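Local coordinates for protein solute carrier family 15 member 1 (Mus musculus, PDB 5A9D) that carries small peptides into intestinal cells together with protons, the part described here being its extracellular domain of immunoglobulin-like fold, at residues N3-K8 / H69-L74; N97-V102 / S157-G162; L105-T110 / T143-P148. All coordinates share one frame; numbering follows the deposited sequence.

The extracellular domain of this peptide transporter shows how one plan can be used twice in a chain: each half pairs a mixed four-stranded sheet with an antiparallel one. Interaction 1 joins the parallel strands 4-11 and 69-76 within the first mixed sheet; interaction 2 sits at the start of strand 97-103, which runs beside 164-171 in the corresponding sheet; interaction 3 ties down loops of that second half. Centres of interactions 1 and 2 are 24 Å apart, and their nearest atoms about 9 Å. Interaction 3 lies 23 Å from interaction 2 and 27 Å from interaction 1, centre to centre. Interactions 1 and 2 both reach the second subunit, where Thr72 of one copy meets Arg100 of the other.

Interaction 1 of 3, residues N3-K8 / H69-L74; sequences NQVQIK and HRHTLL
Gln6 and Arg70 face each other as a parallel bridge pair, and their side chains run side by side off the same face of the sheet. Arg70 NE gives a hydrogen bond of 2.9 Å to Gln6 OE1, the donor tilted from the carbonyl plane, while the amide and guanidinium planes stand 38° apart. Gln6 reaches this position with CG anti to its carbonyl carbon (chi1 -78°) and the chain extended beyond. The other end of its amide is held too: Gln6 NE2 donates to Gln4 OE1 at 3.3 Å, within both the amide and the carbonyl planes, fixing its flip. On the opposite face His71 turns its ring edge to the backbone, and His71 ND1 binds Gln6 O at 3.0 Å, in the ring plane. The same oxygen takes a weak bond from His71 N. Gln6 N to His69 O, Lys8 N to His71 O and Leu73 N to Lys8 O continue the parallel ladder to which that weak bond belongs, and Ile7 CG2 rests 3.9 Å from Leu73 CB. Further out, Glu66 N is bonded to His71 NE2 and Phe65 meets that ring edge-to-face, while Arg70 NH1 bonds Pro186 O of the second subunit. With ND1 donating and NE2 engaged by a backbone N-H, the histidine is probably neutral, its proton on ND1, and supplies a second donor to Gln6 O where the backbone one is weak.

Interaction 2 of 3, residues N97-V102 / S157-G162; sequences NGIRFV and SNLDFG
The carboxamide of Asn97 is the flat group at which the strand meets the loop: Leu159 CB lies over one face at the ND2 end, and Asp160 O lies at the edge, near the plane. Asn97 ND2 donates to Asp160 O at 3.0 Å. The bond is bent, with an angle of 137° at the hydrogen, and the donor stands above the carbonyl plane of Asp160 instead of lying on a lone pair. Asp160 O sits as near to Asn97 OD1, also 3.0 Å, without bonding to it, both being acceptors. Leu159 CB is 3.4 Å from Asn97 ND2, and the two side chains run antiparallel alongside each other. The amide oxygen has its stronger partner just beyond the loop segment: Ser163 N donates to Asn97 OD1, and this bond mainly sets the flip.

Two residues further along the strand, on the same side, Ile99 CD1 touches Leu159 CD2 at 3.9 Å, the side chains lying across one another, near perpendicular. Leu159 also lies on Tyr167, and Ile99 on Phe132 and Met113, so the leucine joins the apolar interior from the loop. Gly162 allows the chain to bend with positive phi just before it enters the sheet. There Gly98 pairs with Ser163 and Tyr165, beginning the parallel pairing of strands 97-103 and 164-171. The loop carries the chain from strand 153-155 of one sheet to strand 164-171 of the other, a connection consistent with an immunoglobulin-like beta-sandwich.

Interaction 3 of 3, residues L105-T110 / T143-P148; sequences LNEMVT and TTAVAP
Thr143 meets the 105-110 segment with every atom of its side chain. Its CB lies 3.6 Å from Val109 CG1, the two side chains running alongside each other. From there the branches part. The methyl CG2 comes within 4.0 Å of Leu105 CD1, on the apolar side. The hydroxyl, anti to the backbone N with chi1 at -175°, is directed to the facing backbone, where Thr143 OG1 donates to Met108 O at 2.9 Å. That oxygen also accepts from a water, which in turn accepts from Thr144 N and so forms a second, water-mediated link between the segments. Thr143 OG1 is itself an acceptor, for Ala145 N at 3.3 Å and a nearly straight 167°, closing an ST turn. The turn presents Ala145 CB to Glu107 CB at 3.8 Å and to Leu105 CD1, while Glu107 CG lies 3.6 Å from Thr144 OG1. Outside the pair, Leu177 backs both Leu105 and Thr143. Replacing Thr143 by a valine would probably leave Met108 O with the water alone of these two donors and deprive Ala145 N of its acceptor, so that the turn could relax. One hydroxyl thus acts as donor across the contact and acceptor along its own chain, coupling the shape of the turn to its attachment where regular strand pairing has ended.

Interaction 1 of 3, residues N3-K8 / H69-L74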
loop_
_atom_site.group_PDB
_atom_site.type_symbol
_atom_site.label_atom_id
_atom_site.label_comp_id
_atom_site.label_asym_id
_atom_site.label_seq_id
_atom_site.Cartn_x
_atom_site.Cartn_y
_atom_site.Cartn_z
ATOM N N ASN A 3 -12.740 -8.644 -10.610
ATOM C CA ASN A 3 -12.205 -10.009 -10.594
ATOM C C ASN A 3 -10.848 -10.062 -11.376
ATOM O O ASN A 3 -10.167 -11.110 -11.376
ATOM C CB ASN A 3 -13.279 -10.948 -11.224
ATOM C CG ASN A 3 -12.900 -12.380 -11.563
ATOM O OD1 ASN A 3 -12.959 -12.809 -12.729
ATOM N ND2 ASN A 3 -12.610 -13.178 -10.546
ATOM N N GLN A 4 -10.464 -8.942 -12.049
ATOM C CA GLN A 4 -9.237 -8.940 -12.857
ATOM C C GLN A 4 -8.004 -8.399 -12.099
ATOM O O GLN A 4 -8.098 -7.498 -11.257
ATOM C CB GLN A 4 -9.414 -8.264 -14.233
ATOM C CG GLN A 4 -9.434 -6.730 -14.239
ATOM C CD GLN A 4 -9.558 -6.103 -15.618
ATOM O OE1 GLN A 4 -8.799 -5.189 -15.991
ATOM N NE2 GLN A 4 -10.498 -6.598 -16.425
ATOM N N VAL A 5 -6.882 -9.043 -12.344
ATOM C CA VAL A 5 -5.596 -8.733 -11.736
ATOM C C VAL A 5 -4.719 -8.145 -12.853
ATOM O O VAL A 5 -4.661 -8.711 -13.947
ATOM C CB VAL A 5 -5.002 -10.031 -11.110
ATOM C CG1 VAL A 5 -3.508 -9.892 -10.811
ATOM C CG2 VAL A 5 -5.763 -10.402 -9.832
ATOM N N GLN A 6 -4.131 -6.962 -12.617
ATOM C CA GLN A 6 -3.248 -6.347 -13.609
ATOM C C GLN A 6 -1.818 -6.483 -13.112
ATOM O O GLN A 6 -1.530 -6.214 -11.939
ATOM C CB GLN A 6 -3.616 -4.893 -13.888
ATOM C CG GLN A 6 -4.834 -4.714 -14.819
ATOM C CD GLN A 6 -5.210 -3.255 -15.031
ATOM O OE1 GLN A 6 -4.383 -2.360 -14.929
ATOM N NE2 GLN A 6 -6.476 -2.956 -15.307
ATOM N N ILE A 7 -0.931 -6.989 -13.984
ATOM C CA ILE A 7 0.475 -7.218 -13.658
ATOM C C ILE A 7 1.391 -6.656 -14.749
ATOM O O ILE A 7 1.264 -6.999 -15.917
ATOM C CB ILE A 7 0.786 -8.734 -13.425
ATOM C CG1 ILE A 7 -0.205 -9.376 -12.425
ATOM C CG2 ILE A 7 2.264 -8.944 -12.983
ATOM C CD1 ILE A 7 -0.240 -10.936 -12.382
ATOM N N LYS A 8 2.373 -5.877 -14.320
ATOM C CA LYS A 8 3.442 -5.322 -15.154
ATOM C C LYS A 8 4.704 -6.001 -14.641
ATOM O O LYS A 8 4.826 -6.224 -13.444
ATOM C CB LYS A 8 3.529 -3.797 -14.943
ATOM C CG LYS A 8 4.717 -3.090 -15.565
ATOM C CD LYS A 8 5.083 -1.971 -14.632
ATOM C CE LYS A 8 5.020 -0.626 -15.268
ATOM N NZ LYS A 8 4.985 0.422 -14.230
ATOM N N HIS A 69 -6.849 -4.929 -8.564
ATOM C CA HIS A 69 -5.618 -4.184 -8.346
ATOM C C HIS A 69 -4.545 -4.403 -9.386
ATOM O O HIS A 69 -4.500 -5.456 -10.029
ATOM C CB HIS A 69 -5.044 -4.498 -6.952
ATOM C CG HIS A 69 -5.924 -4.036 -5.833
ATOM N ND1 HIS A 69 -7.127 -4.683 -5.536
ATOM C CD2 HIS A 69 -5.749 -3.019 -4.962
ATOM C CE1 HIS A 69 -7.647 -4.017 -4.519
ATOM N NE2 HIS A 69 -6.850 -3.018 -4.137
ATOM N N ARG A 70 -3.672 -3.408 -9.544
ATOM C CA ARG A 70 -2.485 -3.459 -10.383
ATOM C C ARG A 70 -1.313 -3.835 -9.506
ATOM O O ARG A 70 -1.310 -3.561 -8.310
ATOM C CB ARG A 70 -2.155 -2.119 -11.035
ATOM C CG ARG A 70 -3.067 -1.714 -12.131
ATOM C CD ARG A 70 -2.696 -0.322 -12.528
ATOM N NE ARG A 70 -3.483 0.118 -13.668
ATOM C CZ ARG A 70 -3.472 1.355 -14.144
ATOM N NH1 ARG A 70 -2.677 2.278 -13.604
ATOM N NH2 ARG A 70 -4.240 1.679 -15.175
ATOM N N HIS A 71 -0.315 -4.454 -10.118
ATOM C CA HIS A 71 0.873 -4.890 -9.425
ATOM C C HIS A 71 2.068 -4.743 -10.332
ATOM O O HIS A 71 1.949 -4.914 -11.544
ATOM C CB HIS A 71 0.758 -6.384 -9.055
ATOM C CG HIS A 71 -0.512 -6.758 -8.340
ATOM N ND1 HIS A 71 -1.706 -6.935 -9.037
ATOM C CD2 HIS A 71 -0.729 -6.994 -7.024
ATOM C CE1 HIS A 71 -2.616 -7.223 -8.115
ATOM N NE2 HIS A 71 -2.073 -7.289 -6.894
ATOM N N THR A 72 3.244 -4.526 -9.736
ATOM C CA THR A 72 4.496 -4.571 -10.477
ATOM C C THR A 72 5.219 -5.793 -9.951
ATOM O O THR A 72 5.522 -5.854 -8.764
ATOM C CB THR A 72 5.333 -3.298 -10.316
ATOM O OG1 THR A 72 4.674 -2.284 -11.041
ATOM C CG2 THR A 72 6.778 -3.441 -10.891
ATOM N N LEU A 73 5.472 -6.764 -10.830
ATOM C CA LEU A 73 6.252 -7.924 -10.496
ATOM C C LEU A 73 7.722 -7.567 -10.775
ATOM O O LEU A 73 8.153 -7.481 -11.944
ATOM C CB LEU A 73 5.796 -9.173 -11.285
ATOM C CG LEU A 73 6.612 -10.483 -11.049
ATOM C CD1 LEU A 73 6.505 -10.992 -9.588
ATOM C CD2 LEU A 73 6.179 -11.580 -12.020
ATOM N N LEU A 74 8.482 -7.305 -9.704
ATOM C CA LEU A 74 9.904 -7.005 -9.849
ATOM C C LEU A 74 10.604 -8.345 -9.967
ATOM O O LEU A 74 10.282 -9.238 -9.196
ATOM C CB LEU A 74 10.470 -6.254 -8.625
ATOM C CG LEU A 74 9.999 -4.830 -8.350
ATOM C CD1 LEU A 74 10.612 -4.332 -7.058
ATOM C CD2 LEU A 74 10.419 -3.879 -9.471
#

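Interaction 2 of 3, residues N97-V102 / S157-G162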
loop_
_atom_site.group_PDB
_atom_site.type_symbol
_atom_site.label_atom_id
_atom_site.label_comp_id
_atom_site.label_asym_id
_atom_site.label_seq_id
_atom_site.Cartn_x
_atom_site.Cartn_y
_atom_site.Cartn_z
ATOM N N ASN A 97 -17.841 6.166 -3.255
ATOM C CA ASN A 97 -17.482 6.037 -1.867
ATOM C C ASN A 97 -16.458 4.947 -1.714
ATOM O O ASN A 97 -16.651 3.856 -2.233
ATOM C CB ASN A 97 -18.745 5.746 -1.024
ATOM C CG ASN A 97 -19.798 6.835 -1.198
ATOM O OD1 ASN A 97 -19.601 8.003 -0.832
ATOM N ND2 ASN A 97 -20.859 6.525 -1.921
ATOM N N GLY A 98 -15.378 5.259 -1.018
ATOM C CA GLY A 98 -14.325 4.301 -0.711
ATOM C C GLY A 98 -14.724 3.514 0.508
ATOM O O GLY A 98 -15.102 4.100 1.516
ATOM N N ILE A 99 -14.668 2.190 0.430
ATOM C CA ILE A 99 -14.989 1.346 1.574
ATOM C C ILE A 99 -13.852 0.354 1.802
ATOM O O ILE A 99 -13.407 -0.304 0.867
ATOM C CB ILE A 99 -16.366 0.624 1.421
ATOM C CG1 ILE A 99 -17.538 1.628 1.327
ATOM C CG2 ILE A 99 -16.616 -0.409 2.555
ATOM C CD1 ILE A 99 -18.887 0.990 0.841
ATOM N N ARG A 100 -13.402 0.242 3.048
ATOM C CA ARG A 100 -12.413 -0.771 3.413
ATOM C C ARG A 100 -12.976 -1.534 4.621
ATOM O O ARG A 100 -13.866 -1.038 5.310
ATOM C CB ARG A 100 -11.026 -0.163 3.708
ATOM C CG ARG A 100 -11.006 0.656 4.979
ATOM C CD ARG A 100 -9.598 0.991 5.372
ATOM N NE ARG A 100 -9.627 1.912 6.497
ATOM C CZ ARG A 100 -8.586 2.610 6.915
ATOM N NH1 ARG A 100 -7.406 2.474 6.322
ATOM N NH2 ARG A 100 -8.719 3.469 7.916
ATOM N N PHE A 101 -12.515 -2.753 4.809
ATOM C CA PHE A 101 -12.980 -3.585 5.905
ATOM C C PHE A 101 -11.834 -3.886 6.855
ATOM O O PHE A 101 -10.705 -4.073 6.425
ATOM C CB PHE A 101 -13.575 -4.901 5.373
ATOM C CG PHE A 101 -14.926 -4.687 4.734
ATOM C CD1 PHE A 101 -15.029 -4.318 3.392
ATOM C CD2 PHE A 101 -16.095 -4.781 5.494
ATOM C CE1 PHE A 101 -16.283 -4.062 2.820
ATOM C CE2 PHE A 101 -17.347 -4.567 4.915
ATOM C CZ PHE A 101 -17.437 -4.183 3.593
ATOM N N VAL A 102 -12.144 -3.926 8.156
ATOM C CA VAL A 102 -11.181 -4.252 9.181
ATOM C C VAL A 102 -11.696 -5.541 9.806
ATOM O O VAL A 102 -12.842 -5.595 10.255
ATOM C CB VAL A 102 -10.968 -3.115 10.230
ATOM C CG1 VAL A 102 -10.215 -3.620 11.474
ATOM C CG2 VAL A 102 -10.234 -1.931 9.611
ATOM N N SER A 157 -24.874 1.381 5.082
ATOM C CA SER A 157 -25.827 2.455 5.279
ATOM C C SER A 157 -25.982 3.235 3.941
ATOM O O SER A 157 -25.345 2.882 2.934
ATOM C CB SER A 157 -25.385 3.370 6.414
ATOM O OG SER A 157 -24.167 4.017 6.098
ATOM N N ASN A 158 -26.812 4.286 3.936
ATOM C CA ASN A 158 -27.007 5.109 2.758
ATOM C C ASN A 158 -25.782 5.973 2.498
ATOM O O ASN A 158 -25.735 7.134 2.911
ATOM C CB ASN A 158 -28.282 5.955 2.859
ATOM C CG ASN A 158 -28.672 6.663 1.566
ATOM O OD1 ASN A 158 -29.723 7.302 1.482
ATOM N ND2 ASN A 158 -27.851 6.579 0.533
ATOM N N LEU A 159 -24.821 5.388 1.780
ATOM C CA LEU A 159 -23.551 5.940 1.327
ATOM C C LEU A 159 -23.756 7.340 0.746
ATOM O O LEU A 159 -24.477 7.486 -0.256
ATOM C CB LEU A 159 -23.035 5.029 0.190
ATOM C CG LEU A 159 -21.924 3.994 0.451
ATOM C CD1 LEU A 159 -22.142 3.219 1.754
ATOM C CD2 LEU A 159 -21.782 3.061 -0.742
ATOM N N ASP A 160 -23.137 8.368 1.372
ATOM C CA ASP A 160 -23.214 9.749 0.880
ATOM C C ASP A 160 -22.477 9.896 -0.478
ATOM O O ASP A 160 -22.424 8.943 -1.236
ATOM C CB ASP A 160 -22.707 10.742 1.946
ATOM C CG ASP A 160 -23.522 10.782 3.240
ATOM O OD1 ASP A 160 -24.780 10.755 3.161
ATOM O OD2 ASP A 160 -22.904 10.893 4.330
ATOM N N PHE A 161 -21.984 11.084 -0.823
ATOM C CA PHE A 161 -21.298 11.351 -2.085
ATOM C C PHE A 161 -19.831 11.644 -1.796
ATOM O O PHE A 161 -19.524 12.529 -1.006
ATOM C CB PHE A 161 -21.961 12.555 -2.793
ATOM C CG PHE A 161 -21.334 13.003 -4.098
ATOM C CD1 PHE A 161 -20.187 13.796 -4.104
ATOM C CD2 PHE A 161 -21.926 12.688 -5.317
ATOM C CE1 PHE A 161 -19.616 14.217 -5.306
ATOM C CE2 PHE A 161 -21.383 13.157 -6.516
ATOM C CZ PHE A 161 -20.225 13.911 -6.499
ATOM N N GLY A 162 -18.941 10.881 -2.429
ATOM C CA GLY A 162 -17.496 11.036 -2.310
ATOM C C GLY A 162 -16.916 10.710 -0.945
ATOM O O GLY A 162 -15.817 11.156 -0.634
#

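Interaction 3 of 3, residues L105-T110 / T143-P148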
loop_
_atom_site.group_PDB
_atom_site.type_symbol
_atom_site.label_atom_id
_atom_site.label_comp_id
_atom_site.label_asym_id
_atom_site.label_seq_id
_atom_site.Cartn_x
_atom_site.Cartn_y
_atom_site.Cartn_z
ATOM N N LEU A 105 -11.579 -10.613 13.832
ATOM C CA LEU A 105 -11.713 -12.029 14.148
ATOM C C LEU A 105 -10.360 -12.720 14.085
ATOM O O LEU A 105 -9.429 -12.163 13.511
ATOM C CB LEU A 105 -12.730 -12.703 13.194
ATOM C CG LEU A 105 -14.082 -11.991 13.038
ATOM C CD1 LEU A 105 -14.918 -12.675 11.979
ATOM C CD2 LEU A 105 -14.828 -11.879 14.367
ATOM N N ASN A 106 -10.267 -13.942 14.663
ATOM C CA ASN A 106 -9.041 -14.741 14.739
ATOM C C ASN A 106 -8.792 -15.596 13.479
ATOM O O ASN A 106 -7.763 -16.278 13.372
ATOM C CB ASN A 106 -9.038 -15.589 16.040
ATOM C CG ASN A 106 -9.100 -14.716 17.280
ATOM O OD1 ASN A 106 -8.399 -13.696 17.395
ATOM N ND2 ASN A 106 -9.989 -15.049 18.208
ATOM N N GLU A 107 -9.727 -15.538 12.533
ATOM C CA GLU A 107 -9.676 -16.216 11.236
ATOM C C GLU A 107 -9.836 -15.151 10.154
ATOM O O GLU A 107 -10.390 -14.080 10.419
ATOM C CB GLU A 107 -10.812 -17.263 11.086
ATOM C CG GLU A 107 -10.828 -18.384 12.130
ATOM C CD GLU A 107 -9.585 -19.249 12.263
ATOM O OE1 GLU A 107 -8.928 -19.525 11.231
ATOM O OE2 GLU A 107 -9.284 -19.676 13.403
ATOM N N MET A 108 -9.365 -15.454 8.942
ATOM C CA MET A 108 -9.473 -14.580 7.778
ATOM C C MET A 108 -10.948 -14.413 7.388
ATOM O O MET A 108 -11.769 -15.295 7.641
ATOM C CB MET A 108 -8.732 -15.200 6.591
ATOM C CG MET A 108 -7.228 -15.103 6.685
ATOM S SD MET A 108 -6.508 -16.060 5.333
ATOM C CE MET A 108 -4.742 -15.919 5.731
ATOM N N VAL A 109 -11.266 -13.302 6.734
ATOM C CA VAL A 109 -12.619 -13.019 6.277
ATOM C C VAL A 109 -12.598 -12.630 4.805
ATOM O O VAL A 109 -11.648 -12.011 4.349
ATOM C CB VAL A 109 -13.356 -11.949 7.136
ATOM C CG1 VAL A 109 -13.602 -12.431 8.557
ATOM C CG2 VAL A 109 -12.653 -10.596 7.119
ATOM N N THR A 110 -13.659 -12.958 4.081
ATOM C CA THR A 110 -13.818 -12.579 2.693
ATOM C C THR A 110 -15.103 -11.788 2.599
ATOM O O THR A 110 -16.136 -12.193 3.132
ATOM C CB THR A 110 -13.723 -13.798 1.759
ATOM O OG1 THR A 110 -12.366 -14.218 1.752
ATOM C CG2 THR A 110 -14.148 -13.468 0.309
ATOM N N THR A 143 -16.600 -16.514 6.584
ATOM C CA THR A 143 -15.491 -16.846 7.477
ATOM C C THR A 143 -15.759 -18.172 8.197
ATOM O O THR A 143 -16.920 -18.568 8.356
ATOM C CB THR A 143 -15.234 -15.683 8.475
ATOM O OG1 THR A 143 -14.074 -15.954 9.264
ATOM C CG2 THR A 143 -16.444 -15.360 9.372
ATOM N N THR A 144 -14.672 -18.854 8.631
ATOM C CA THR A 144 -14.733 -20.099 9.410
ATOM C C THR A 144 -14.829 -19.758 10.927
ATOM O O THR A 144 -15.074 -20.650 11.746
ATOM C CB THR A 144 -13.505 -20.995 9.107
ATOM O OG1 THR A 144 -12.298 -20.288 9.431
ATOM C CG2 THR A 144 -13.469 -21.504 7.661
ATOM N N ALA A 145 -14.638 -18.470 11.283
ATOM C CA ALA A 145 -14.664 -17.956 12.658
ATOM C C ALA A 145 -16.018 -18.102 13.370
ATOM O O ALA A 145 -16.055 -18.158 14.608
ATOM C CB ALA A 145 -14.211 -16.507 12.684
ATOM N N VAL A 146 -17.121 -18.179 12.595
ATOM C CA VAL A 146 -18.478 -18.309 13.143
ATOM C C VAL A 146 -19.182 -19.585 12.650
ATOM O O VAL A 146 -18.734 -20.202 11.675
ATOM C CB VAL A 146 -19.337 -17.034 12.891
ATOM C CG1 VAL A 146 -18.842 -15.853 13.724
ATOM C CG2 VAL A 146 -19.396 -16.673 11.404
ATOM N N ALA A 147 -20.299 -19.965 13.309
ATOM C CA ALA A 147 -21.115 -21.124 12.926
ATOM C C ALA A 147 -21.684 -20.940 11.498
ATOM O O ALA A 147 -22.004 -19.802 11.131
ATOM C CB ALA A 147 -22.253 -21.303 13.914
ATOM N N PRO A 148 -21.804 -22.026 10.675
ATOM C CA PRO A 148 -22.337 -21.861 9.301
ATOM C C PRO A 148 -23.789 -21.372 9.250
ATOM O O PRO A 148 -24.225 -20.840 8.226
ATOM C CB PRO A 148 -22.203 -23.270 8.698
ATOM C CG PRO A 148 -22.172 -24.180 9.858
ATOM C CD PRO A 148 -21.442 -23.434 10.937
HETATM O O HOH W 1 -11.967 -18.053 7.550
#